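Local atomic coordinates of metallophosphoesterase (Clostridium thermocellum, PDB entry 4J6O), a protein that removes phosphate as the metal-dependent 2',3'-phosphatase component of the bacterial Pnkp-Hen1 RNA repair system. Residues I17-G22 against L63-D68. Numbering follows the deposited sequence.
Sequences IGDIHG and LGDLVD. With MN (manganese (II) ion), chain J.
Asp19, His21 and Asp65 converge on one manganese ion, which joins the loop after strand 14-17 to the loop after strand 59-62. Asp19 gives OD2, 2.2 Å from the manganese, and Asp65 reaches the same ion through its own OD2. The two carboxylates run alongside each other, their planes nearly perpendicular at 80°. His21 adds NE2 at 2.3 Å from the metal, and a water and two atoms from elsewhere in the structure fill out the coordination. The histidine CG lies anti to the carbonyl carbon (chi1 -74°), which swings the imidazole back towards Asp65, although CB leaves the backbone heading away from that loop. The other ring nitrogen, ND1, donates to Val67 O at 2.8 Å; together the two bonds hold the ring's rotation, though Val67 O lies 16° out of the ring plane. Asp65 O lies over one ring face, offset toward its rim, and accepts the backbone N of His21 at 2.9 Å, in the carbonyl plane, with a weak second bond from Ile20 N. The other carboxylate oxygen of Asp65, OD1, accepts from His96 N.

Ile20 CD1 packs on Leu66 CD2 at 3.9 Å, with Leu27 and Val76 against Ile20 and Val80 against Leu66. The Gly-Asp-X-His-Gly and Gly-Asp-X-Val-Asp motifs, in the loops that follow adjacent parallel strands, are metal-binding signatures of calcineurin-like phosphoesterases. With two carboxylate oxygens only 3.1 Å apart (Asp19 OD2 to Asp65 OD2), the cation probably offsets their repulsion, while the Val67 bond, by committing ND1 as a donor, leaves NE2 to coordinate manganese.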
loop_
_atom_site.group_PDB
_atom_site.type_symbol
_atom_site.label_atom_id
_atom_site.label_comp_id
_atom_site.label_asym_id
_atom_site.label_seq_id
_atom_site.Cartn_x
_atom_site.Cartn_y
_atom_site.Cartn_z
ATOM N N ILE A 17 2.835 -6.521 0.651
ATOM C CA ILE A 17 3.903 -5.602 1.132
ATOM C C ILE A 17 3.224 -4.315 1.653
ATOM O O ILE A 17 2.337 -3.751 0.994
ATOM C CB ILE A 17 4.880 -5.263 0.001
ATOM C CG1 ILE A 17 5.681 -6.542 -0.360
ATOM C CG2 ILE A 17 5.902 -4.214 0.446
ATOM C CD1 ILE A 17 6.627 -6.418 -1.499
ATOM N N GLY A 18 3.676 -3.847 2.820
ATOM C CA GLY A 18 3.102 -2.655 3.453
ATOM C C GLY A 18 3.657 -1.356 2.883
ATOM O O GLY A 18 4.262 -1.307 1.823
ATOM N N ASP A 19 3.374 -0.256 3.594
ATOM C CA ASP A 19 3.658 1.070 3.042
ATOM C C ASP A 19 5.132 1.266 2.716
ATOM O O ASP A 19 6.010 1.128 3.583
ATOM C CB ASP A 19 3.304 2.124 4.091
ATOM C CG ASP A 19 1.906 2.021 4.602
ATOM O OD1 ASP A 19 1.364 0.931 4.951
ATOM O OD2 ASP A 19 1.311 3.145 4.757
ATOM N N ILE A 20 5.360 1.687 1.485
ATOM C CA ILE A 20 6.690 1.890 0.983
ATOM C C ILE A 20 7.190 3.326 1.114
ATOM O O ILE A 20 8.354 3.522 1.468
ATOM C CB ILE A 20 6.765 1.405 -0.469
ATOM C CG1 ILE A 20 6.470 -0.127 -0.511
ATOM C CG2 ILE A 20 8.109 1.738 -1.092
ATOM C CD1 ILE A 20 6.036 -0.627 -1.924
ATOM N N HIS A 21 6.263 4.303 0.866
ATOM C CA HIS A 21 6.598 5.717 1.077
ATOM C C HIS A 21 8.017 6.028 0.533
ATOM O O HIS A 21 8.877 6.583 1.236
ATOM C CB HIS A 21 6.500 6.069 2.564
ATOM C CG HIS A 21 5.095 6.182 3.047
ATOM N ND1 HIS A 21 4.187 7.036 2.453
ATOM C CD2 HIS A 21 4.445 5.587 4.071
ATOM C CE1 HIS A 21 3.020 6.915 3.053
ATOM N NE2 HIS A 21 3.151 6.058 4.051
ATOM N N GLY A 22 8.242 5.671 -0.720
ATOM C CA GLY A 22 9.439 6.110 -1.424
ATOM C C GLY A 22 10.705 5.351 -1.085
ATOM O O GLY A 22 11.769 5.740 -1.517
ATOM N N LEU A 63 0.039 -2.764 -0.684
ATOM C CA LEU A 63 -1.041 -2.212 0.155
ATOM C C LEU A 63 -1.158 -0.707 -0.001
ATOM O O LEU A 63 -2.007 -0.055 0.664
ATOM C CB LEU A 63 -0.863 -2.607 1.599
ATOM C CG LEU A 63 -0.927 -4.100 1.875
ATOM C CD1 LEU A 63 -0.808 -4.322 3.393
ATOM C CD2 LEU A 63 -2.270 -4.635 1.384
ATOM N N GLY A 64 -0.377 -0.176 -0.913
ATOM C CA GLY A 64 -0.441 1.235 -1.265
ATOM C C GLY A 64 0.417 2.115 -0.375
ATOM O O GLY A 64 1.301 1.621 0.361
ATOM N N ASP A 65 0.177 3.410 -0.423
ATOM C CA ASP A 65 1.049 4.443 0.200
ATOM C C ASP A 65 2.467 4.272 -0.353
ATOM O O ASP A 65 3.453 4.101 0.373
ATOM C CB ASP A 65 1.011 4.394 1.717
ATOM C CG ASP A 65 -0.023 5.401 2.303
ATOM O OD1 ASP A 65 -0.805 5.923 1.497
ATOM O OD2 ASP A 65 -0.059 5.639 3.518
ATOM N N LEU A 66 2.534 4.273 -1.686
ATOM C CA LEU A 66 3.814 4.205 -2.454
ATOM C C LEU A 66 4.577 5.513 -2.401
ATOM O O LEU A 66 5.817 5.515 -2.459
ATOM C CB LEU A 66 3.492 3.883 -3.938
ATOM C CG LEU A 66 2.610 2.685 -4.185
ATOM C CD1 LEU A 66 2.448 2.588 -5.731
ATOM C CD2 LEU A 66 3.212 1.402 -3.612
ATOM N N VAL A 67 3.832 6.627 -2.263
ATOM C CA VAL A 67 4.427 7.941 -2.399
ATOM C C VAL A 67 4.531 8.665 -1.070
ATOM O O VAL A 67 4.059 8.169 -0.063
ATOM C CB VAL A 67 3.590 8.786 -3.408
ATOM C CG1 VAL A 67 3.455 8.040 -4.766
ATOM C CG2 VAL A 67 2.189 9.041 -2.861
ATOM N N ASP A 68 5.248 9.799 -1.082
ATOM C CA ASP A 68 5.471 10.685 0.076
ATOM C C ASP A 68 6.591 10.235 0.987
ATOM O O ASP A 68 6.849 9.030 1.110
ATOM C CB ASP A 68 4.180 10.890 0.876
ATOM C CG ASP A 68 3.132 11.725 0.098
ATOM O OD1 ASP A 68 3.386 12.102 -1.060
ATOM O OD2 ASP A 68 2.049 11.941 0.661
HETATM MN MN MN J . 1.300 5.271 5.149
HETATM O O HOH W 1 2.657 -0.865 -0.607
HETATM O O HOH W 2 0.039 0.419 2.630
HETATM O O HOH W 3 2.605 4.750 6.981
#